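Local coordinates for TIR-like domain-containing protein (Prevotella corporis, PDB 7EBD) that belongs to the prokaryotic STING family and, as a pair of subunits, holds C2E in a pocket to which both chains contribute, at residues A[6-9]-A[10-14]; A[57-60]-A[61-64]; A[134-137]-A[138-142]. One frame throughout, in Å; residues are numbered along the deposited sequence.

From the N terminus, contact 1 lies at the start of helix 6-28, contact 2 at the start of helix 57-67 and contact 3 within helix 124-146, three local contacts that each reach across a single helical turn. Each joins adjoining segments of one helix, so none closes a loop, and the three follow in series without nesting or crossing. Contacts 1 and 3 nevertheless touch in space, their centres about 9 Å apart: helices 6-28 and 124-146 meet there through both polar and apolar side chains. Contact 2 stands apart, its centre about 20 Å from each of the others, on a helix packed against helix 104-111.

Contact 1: residues A[6-9]-A[10-14]; sequences PSTV and IAISY. With C2E (9,9'-[(2R,3R,3aS,5S,7aR,9R,10R,10aS,12S,14aR)-3,5,10,12-tetrahydroxy-5,12-dioxidooctahydro-2H,7H-difuro[3,2-d:3',2'-j][1,3,7,9,2,8]tetraoxadiphosphacyclododecine-2,9-diyl]bis(2-amino-1,9-dihydro-6H-purin-6-one)), chain E.
Ile12 lies over the Thr8 carbonyl one helical turn back, and its side chain can be followed outward atom by atom. Its CB is equally far, 3.7 Å, from Thr8 O and Val9 O. With CG1 set beside the backbone N (chi1 -61°), the long branch is directed back along the helix, and CG1 comes to 3.1 Å from Thr8 O. The chain then runs on extended to CD1, which lies alongside the methyl of Thr8, 4.1 Å from Thr8 CG2. That methyl and the isoleucine tip point the same way. Two residues earlier Ile10 begins in the same manner, its CG1 3.2 Å from Pro6 O, but its chain then bends instead of running on extended. Beneath the side chains runs regular alpha-helical bonding, the amides of Ile10, Ala11, Ile12 and Ser13 each donating to the carbonyl four residues earlier, from Pro6 to Val9.

In the prokaryotic STING domain this first helix contributes to both the subunit interface and the ligand pocket. Ile10 packs on Ile10 of the second subunit, and Ser13 OG is hydrogen-bonded to Ile103 O of that subunit. In Tyr14, CG anti to the backbone N (chi1 180°) carries the ring away from segment 6-9 and toward C2E, which it meets edge-on: Tyr14 CD1 is 3.5 Å from C2E O4', close to the ring plane. Its hydroxyl is hydrogen-bonded to Asp99, which would steady the far end of the ring beside the ligand.

Contact 2: residues A[57-60]-A[61-64]; sequences IKKS and AMLF
Lys59 and Met62, the latter a selenomethionine, supply the one meeting of side chains within 4.2 Å along this turn, and it is wholly apolar. The two chains cross obliquely: the methyl CE of Met62 comes to the shaft of the lysine, 4.0 Å from Lys59 CG. A bend at the last torsion (chi3 -72°) folds that methyl back toward the helix instead of letting the chain continue outward, and it settles 3.7 Å from Lys59 CA. Lys59 itself stretches away beyond CG, so the methyl touches its aliphatic root and not its ammonium end.

Contacts of carbon with carbonyl oxygen form a second group. Lys58 O is approached from three points of the same side chain, with Met62 CB, CG and CE each 3.5 Å from it. Ala61 CB lies 3.4 Å from Ile57 O, and the CB of Phe64 stands at the same distance, 3.4 Å, from Ser60 O.

This is the opening part of helix 57-67, within the prokaryotic STING domain, and it has an exposed flank bearing Lys59, Met62 and Leu63 and an inward flank bearing Ile57 and Ala61. Ile57 packs on Leu104 and Asp108 of helix 104-111, whereas Ala61 and Phe64 rest on Met100.

Hydrogen bonds make the third group. The amides of Ala61, Met62, Leu63 and Phe64 donate to the carbonyls of Ile57, Lys58, Lys59 and Ser60, with N-H...O angles between 154° and 164°. Off the backbone, Ser60 OG is hydrogen-bonded to Asp54 OD2, joining the helix to the loop just before it.

Contact 3: residues A[134-137]-A[138-142]; sequences MNNF and KRVLQ
Arg139 and Asn136 are joined by a nearly straight side-chain hydrogen bond, Arg139 NH2 donating to Asn136 OD1 at 2.8 Å with an angle of 168° at the hydrogen. The oxygen lies at the edge of the guanidinium, close to its plane, but the amide is turned 44° against that group. A bend in the arginine at chi3 (66°) swings its head back toward the asparagine three residues earlier. At the other end of the amide, Asn136 ND2 is hydrogen-bonded to the hydroxyls of Ser7 and Thr8, so both ends are engaged and the flip of the group is fixed.

Main-chain bonds come next: Lys138, Arg139, Val140 and Leu141 donate their amides to Met134, Asn135, Asn136 and Phe137, each to the carbonyl four residues earlier, as in any alpha-helix. Around these carbonyls side-chain carbons gather, Val140 CG2 at 3.2 Å from Asn136 O and Lys138 CG at 3.3 Å from Met134 O. Farther out, Lys138 runs alongside Asn135, its CE 3.8 Å from Asn135 OD1.

The apolar layer is led by Phe137 and Leu141, side by side and pointing the same way. Phe137 CE2 is 4.2 Å from Leu141 CD2, which approaches the ring obliquely. Within the prokaryotic STING domain this flank faces inward: Phe137 packs on Ile10 and Ala11 of helix 6-28, Val140 on Thr8 and Ala11 of the same helix, and Leu141 reaches Ile157 of strand 155-157 at the edge of the mixed sheet.

Contact 1: residues A[6-9]-A[10-14]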
loop_
_atom_site.group_PDB
_atom_site.type_symbol
_atom_site.label_atom_id
_atom_site.label_comp_id
_atom_site.label_asym_id
_atom_site.label_seq_id
_atom_site.Cartn_x
_atom_site.Cartn_y
_atom_site.Cartn_z
ATOM N N PRO A 6 -2.736 10.929 10.973
ATOM C CA PRO A 6 -2.702 10.126 9.740
ATOM C C PRO A 6 -1.485 9.221 9.650
ATOM O O PRO A 6 -1.574 8.140 9.054
ATOM C CB PRO A 6 -2.706 11.187 8.631
ATOM C CG PRO A 6 -2.195 12.429 9.282
ATOM C CD PRO A 6 -2.674 12.374 10.700
ATOM N N SER A 7 -0.354 9.624 10.238
ATOM C CA SER A 7 0.825 8.765 10.246
ATOM C C SER A 7 0.565 7.474 11.008
ATOM O O SER A 7 1.121 6.426 10.661
ATOM C CB SER A 7 2.018 9.510 10.847
ATOM O OG SER A 7 1.740 9.932 12.169
ATOM N N THR A 8 -0.278 7.524 12.039
ATOM C CA THR A 8 -0.640 6.313 12.768
ATOM C C THR A 8 -1.351 5.316 11.857
ATOM O O THR A 8 -0.999 4.130 11.816
ATOM C CB THR A 8 -1.520 6.678 13.965
ATOM O OG1 THR A 8 -0.765 7.466 14.893
ATOM C CG2 THR A 8 -2.033 5.430 14.656
ATOM N N VAL A 9 -2.358 5.785 11.118
ATOM C CA VAL A 9 -3.091 4.908 10.209
ATOM C C VAL A 9 -2.179 4.412 9.095
ATOM O O VAL A 9 -2.279 3.259 8.656
ATOM C CB VAL A 9 -4.325 5.637 9.646
ATOM C CG1 VAL A 9 -5.075 4.743 8.673
ATOM C CG2 VAL A 9 -5.234 6.074 10.778
ATOM N N ILE A 10 -1.278 5.274 8.616
ATOM C CA ILE A 10 -0.326 4.862 7.589
ATOM C C ILE A 10 0.564 3.740 8.109
ATOM O O ILE A 10 0.816 2.751 7.410
ATOM C CB ILE A 10 0.501 6.072 7.113
ATOM C CG1 ILE A 10 -0.367 7.021 6.284
ATOM C CG2 ILE A 10 1.709 5.618 6.312
ATOM C CD1 ILE A 10 -0.870 6.420 4.995
ATOM N N ALA A 11 1.049 3.875 9.344
ATOM C CA ALA A 11 1.880 2.831 9.933
ATOM C C ALA A 11 1.103 1.534 10.096
ATOM O O ALA A 11 1.634 0.449 9.836
ATOM C CB ALA A 11 2.433 3.302 11.278
ATOM N N ILE A 12 -0.161 1.624 10.517
ATOM C CA ILE A 12 -0.965 0.416 10.690
ATOM C C ILE A 12 -1.186 -0.278 9.350
ATOM O O ILE A 12 -1.071 -1.505 9.243
ATOM C CB ILE A 12 -2.301 0.746 11.379
ATOM C CG1 ILE A 12 -2.059 1.344 12.765
ATOM C CG2 ILE A 12 -3.147 -0.505 11.504
ATOM C CD1 ILE A 12 -3.330 1.768 13.468
ATOM N N SER A 13 -1.512 0.493 8.308
ATOM C CA SER A 13 -1.718 -0.098 6.988
ATOM C C SER A 13 -0.433 -0.715 6.453
ATOM O O SER A 13 -0.455 -1.807 5.872
ATOM C CB SER A 13 -2.248 0.955 6.014
ATOM O OG SER A 13 -3.587 1.302 6.311
ATOM N N TYR A 14 0.700 -0.039 6.657
ATOM C CA TYR A 14 1.980 -0.571 6.201
ATOM C C TYR A 14 2.334 -1.860 6.932
ATOM O O TYR A 14 2.849 -2.806 6.324
ATOM C CB TYR A 14 3.066 0.488 6.396
ATOM C CG TYR A 14 4.454 0.069 5.971
ATOM C CD1 TYR A 14 4.728 -0.263 4.650
ATOM C CD2 TYR A 14 5.500 0.032 6.886
ATOM C CE1 TYR A 14 5.998 -0.639 4.256
ATOM C CE2 TYR A 14 6.775 -0.339 6.499
ATOM C CZ TYR A 14 7.018 -0.676 5.183
ATOM O OH TYR A 14 8.284 -1.048 4.794
HETATM P P1 C2E E . -1.694 -2.023 0.975
HETATM O O2P C2E E . -2.013 -3.358 0.348
HETATM O O1P C2E E . -2.329 -2.073 2.338
HETATM O "O5'" C2E E . -0.102 -1.795 1.293
HETATM C "C5'" C2E E . 0.239 -0.778 2.183
HETATM C "C4'" C2E E . 1.747 -0.438 2.008
HETATM O "O4'" C2E E . 2.471 -1.479 2.311
HETATM C "C3'" C2E E . 2.065 -0.134 0.528
HETATM O "O3'" C2E E . 1.913 1.186 0.294
HETATM C "C2'" C2E E . 3.542 -0.554 0.419
HETATM O "O2'" C2E E . 4.433 0.532 0.929
HETATM C "C1'" C2E E . 3.651 -1.595 1.204
HETATM N N9 C2E E . 3.512 -2.809 0.449
HETATM C C8 C2E E . 2.349 -3.460 0.301
HETATM N N7 C2E E . 2.654 -4.526 -0.470
HETATM C C5 C2E E . 3.960 -4.495 -0.762
HETATM C C6 C2E E . 4.860 -5.426 -1.584
HETATM O O6 C2E E . 4.409 -6.388 -2.105
HETATM N N1 C2E E . 6.251 -5.133 -1.725
HETATM C C2 C2E E . 6.812 -3.965 -1.099
HETATM N N2 C2E E . 8.224 -3.665 -1.240
HETATM N N3 C2E E . 5.956 -3.078 -0.315
HETATM C C4 C2E E . 4.511 -3.395 -0.173
HETATM P P11 C2E E . 1.792 1.550 -1.325
HETATM O O21 C2E E . 2.999 1.225 -2.172
HETATM O O11 C2E E . 1.653 3.053 -1.394
HETATM O O5A C2E E . 0.355 0.918 -1.831
HETATM C C5A C2E E . -0.727 1.652 -1.325
HETATM C C4A C2E E . -1.995 0.978 -1.680
HETATM O O4A C2E E . -2.154 0.952 -2.976
HETATM C C3A C2E E . -1.970 -0.629 -1.189
HETATM O O3A C2E E . -2.424 -0.733 0.238
HETATM C C2A C2E E . -2.757 -1.206 -1.925
HETATM O O2A C2E E . -4.174 -1.037 -1.446
HETATM C C1A C2E E . -2.583 -0.448 -3.342
HETATM N N91 C2E E . -1.664 -1.042 -4.060
HETATM C C81 C2E E . -0.354 -0.767 -4.206
HETATM N N71 C2E E . 0.147 -1.681 -5.059
HETATM C C51 C2E E . -0.843 -2.490 -5.423
HETATM C C61 C2E E . -0.872 -3.694 -6.362
HETATM O O61 C2E E . 0.118 -4.041 -6.906
HETATM N N11 C2E E . -2.093 -4.401 -6.581
HETATM C C21 C2E E . -3.297 -3.977 -5.914
HETATM N N21 C2E E . -4.539 -4.695 -6.134
HETATM N N31 C2E E . -3.265 -2.826 -5.018
HETATM C C41 C2E E . -1.986 -2.093 -4.797
#

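Contact 2: residues A[57-60]-A[61-64]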
loop_
_atom_site.group_PDB
_atom_site.type_symbol
_atom_site.label_atom_id
_atom_site.label_comp_id
_atom_site.label_asym_id
_atom_site.label_seq_id
_atom_site.Cartn_x
_atom_site.Cartn_y
_atom_site.Cartn_z
ATOM N N ILE A 57 8.887 9.544 -3.315
ATOM C CA ILE A 57 9.527 8.546 -2.465
ATOM C C ILE A 57 9.958 7.337 -3.284
ATOM O O ILE A 57 10.916 6.643 -2.921
ATOM C CB ILE A 57 8.587 8.155 -1.310
ATOM C CG1 ILE A 57 8.302 9.375 -0.433
ATOM C CG2 ILE A 57 9.180 7.035 -0.466
ATOM C CD1 ILE A 57 7.478 9.065 0.782
ATOM N N LYS A 58 9.287 7.073 -4.407
ATOM C CA LYS A 58 9.688 5.957 -5.257
ATOM C C LYS A 58 11.089 6.165 -5.819
ATOM O O LYS A 58 11.873 5.215 -5.923
ATOM C CB LYS A 58 8.675 5.768 -6.387
ATOM C CG LYS A 58 7.397 5.071 -5.957
ATOM C CD LYS A 58 6.424 4.923 -7.117
ATOM C CE LYS A 58 5.881 6.275 -7.560
ATOM N NZ LYS A 58 4.775 6.134 -8.550
ATOM N N LYS A 59 11.431 7.408 -6.171
ATOM C CA LYS A 59 12.766 7.684 -6.688
ATOM C C LYS A 59 13.824 7.519 -5.604
ATOM O O LYS A 59 14.896 6.957 -5.856
ATOM C CB LYS A 59 12.817 9.089 -7.289
ATOM C CG LYS A 59 11.927 9.263 -8.510
ATOM C CD LYS A 59 12.016 10.673 -9.076
ATOM C CE LYS A 59 11.491 10.724 -10.504
ATOM N NZ LYS A 59 11.325 12.120 -10.993
ATOM N N SER A 60 13.542 8.006 -4.392
ATOM C CA SER A 60 14.469 7.793 -3.285
ATOM C C SER A 60 14.647 6.309 -3.003
ATOM O O SER A 60 15.760 5.850 -2.718
ATOM C CB SER A 60 13.976 8.526 -2.037
ATOM O OG SER A 60 13.803 9.908 -2.293
ATOM N N ALA A 61 13.564 5.537 -3.102
ATOM C CA ALA A 61 13.655 4.100 -2.871
ATOM C C ALA A 61 14.503 3.420 -3.937
ATOM O O ALA A 61 15.354 2.584 -3.617
ATOM C CB ALA A 61 12.257 3.486 -2.824
HETATM N N MSE A 62 14.292 3.768 -5.204
HETATM C CA MSE A 62 15.083 3.203 -6.296
HETATM C C MSE A 62 16.564 3.535 -6.140
HETATM O O MSE A 62 17.431 2.672 -6.313
HETATM C CB MSE A 62 14.572 3.703 -7.649
HETATM C CG MSE A 62 13.336 2.976 -8.151
HETATM SE SE MSE A 62 12.714 3.596 -9.895
HETATM C CE MSE A 62 11.993 5.329 -9.371
ATOM N N LEU A 63 16.846 4.795 -5.801
ATOM C CA LEU A 63 18.230 5.216 -5.613
ATOM C C LEU A 63 18.879 4.476 -4.449
ATOM O O LEU A 63 20.025 4.025 -4.553
ATOM C CB LEU A 63 18.290 6.727 -5.392
ATOM C CG LEU A 63 19.650 7.399 -5.582
ATOM C CD1 LEU A 63 20.167 7.185 -6.998
ATOM C CD2 LEU A 63 19.555 8.882 -5.257
ATOM N N PHE A 64 18.157 4.334 -3.335
ATOM C CA PHE A 64 18.701 3.617 -2.187
ATOM C C PHE A 64 18.932 2.148 -2.512
ATOM O O PHE A 64 19.942 1.565 -2.099
ATOM C CB PHE A 64 17.763 3.761 -0.988
ATOM C CG PHE A 64 18.140 2.906 0.188
ATOM C CD1 PHE A 64 19.164 3.287 1.039
ATOM C CD2 PHE A 64 17.461 1.727 0.451
ATOM C CE1 PHE A 64 19.510 2.505 2.126
ATOM C CE2 PHE A 64 17.803 0.941 1.537
ATOM C CZ PHE A 64 18.828 1.331 2.375
#

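Contact 3: residues A[134-137]-A[138-142]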
loop_
_atom_site.group_PDB
_atom_site.type_symbol
_atom_site.label_atom_id
_atom_site.label_comp_id
_atom_site.label_asym_id
_atom_site.label_seq_id
_atom_site.Cartn_x
_atom_site.Cartn_y
_atom_site.Cartn_z
HETATM N N MSE A 134 6.971 11.747 10.768
HETATM C CA MSE A 134 7.954 10.678 10.616
HETATM C C MSE A 134 8.187 9.921 11.920
HETATM O O MSE A 134 8.181 8.684 11.949
HETATM C CB MSE A 134 9.284 11.246 10.115
HETATM C CG MSE A 134 9.237 11.770 8.698
HETATM SE SE MSE A 134 8.995 10.345 7.404
HETATM C CE MSE A 134 10.844 10.153 6.822
ATOM N N ASN A 135 8.395 10.677 13.000
ATOM C CA ASN A 135 8.671 10.063 14.293
ATOM C C ASN A 135 7.469 9.281 14.799
ATOM O O ASN A 135 7.626 8.191 15.358
ATOM C CB ASN A 135 9.082 11.128 15.307
ATOM C CG ASN A 135 10.392 11.799 14.947
ATOM O OD1 ASN A 135 11.253 11.197 14.305
ATOM N ND2 ASN A 135 10.551 13.050 15.364
ATOM N N ASN A 136 6.259 9.808 14.595
ATOM C CA ASN A 136 5.069 9.073 15.010
ATOM C C ASN A 136 4.883 7.807 14.182
ATOM O O ASN A 136 4.505 6.759 14.721
ATOM C CB ASN A 136 3.834 9.964 14.909
ATOM C CG ASN A 136 2.585 9.282 15.425
ATOM O OD1 ASN A 136 2.422 9.092 16.630
ATOM N ND2 ASN A 136 1.695 8.902 14.514
ATOM N N PHE A 137 5.136 7.885 12.873
ATOM C CA PHE A 137 5.081 6.693 12.034
ATOM C C PHE A 137 6.046 5.631 12.545
ATOM O O PHE A 137 5.676 4.463 12.708
ATOM C CB PHE A 137 5.391 7.064 10.581
ATOM C CG PHE A 137 5.511 5.882 9.655
ATOM C CD1 PHE A 137 4.396 5.376 9.009
ATOM C CD2 PHE A 137 6.742 5.290 9.415
ATOM C CE1 PHE A 137 4.504 4.296 8.152
ATOM C CE2 PHE A 137 6.855 4.209 8.561
ATOM C CZ PHE A 137 5.734 3.712 7.928
ATOM N N LYS A 138 7.292 6.032 12.815
ATOM C CA LYS A 138 8.288 5.082 13.303
ATOM C C LYS A 138 7.891 4.508 14.657
ATOM O O LYS A 138 8.071 3.312 14.908
ATOM C CB LYS A 138 9.660 5.751 13.379
ATOM C CG LYS A 138 10.246 6.097 12.019
ATOM C CD LYS A 138 11.704 6.515 12.125
ATOM C CE LYS A 138 11.869 7.726 13.024
ATOM N NZ LYS A 138 13.296 8.127 13.147
ATOM N N ARG A 139 7.336 5.341 15.539
ATOM C CA ARG A 139 6.948 4.872 16.865
ATOM C C ARG A 139 5.813 3.858 16.780
ATOM O O ARG A 139 5.856 2.808 17.432
ATOM C CB ARG A 139 6.542 6.058 17.740
ATOM C CG ARG A 139 6.034 5.665 19.118
ATOM C CD ARG A 139 5.416 6.850 19.846
ATOM N NE ARG A 139 4.203 7.327 19.185
ATOM C CZ ARG A 139 2.981 6.871 19.445
ATOM N NH1 ARG A 139 2.803 5.922 20.355
ATOM N NH2 ARG A 139 1.935 7.365 18.796
ATOM N N VAL A 140 4.788 4.154 15.978
ATOM C CA VAL A 140 3.669 3.225 15.836
ATOM C C VAL A 140 4.133 1.928 15.185
ATOM O O VAL A 140 3.733 0.831 15.598
ATOM C CB VAL A 140 2.520 3.878 15.047
ATOM C CG1 VAL A 140 1.420 2.864 14.771
ATOM C CG2 VAL A 140 1.965 5.073 15.808
ATOM N N LEU A 141 4.991 2.030 14.165
ATOM C CA LEU A 141 5.496 0.827 13.511
ATOM C C LEU A 141 6.310 -0.022 14.478
ATOM O O LEU A 141 6.187 -1.251 14.488
ATOM C CB LEU A 141 6.330 1.200 12.286
ATOM C CG LEU A 141 6.840 0.025 11.447
ATOM C CD1 LEU A 141 5.677 -0.807 10.920
ATOM C CD2 LEU A 141 7.719 0.505 10.301
ATOM N N GLN A 142 7.139 0.616 15.309
ATOM C CA GLN A 142 7.933 -0.132 16.276
ATOM C C GLN A 142 7.048 -0.786 17.329
ATOM O O GLN A 142 7.300 -1.925 17.740
ATOM C CB GLN A 142 8.960 0.789 16.934
ATOM C CG GLN A 142 9.973 0.062 17.800
ATOM C CD GLN A 142 10.869 -0.850 16.985
ATOM O OE1 GLN A 142 11.713 -0.384 16.221
ATOM N NE2 GLN A 142 10.687 -2.157 17.142
#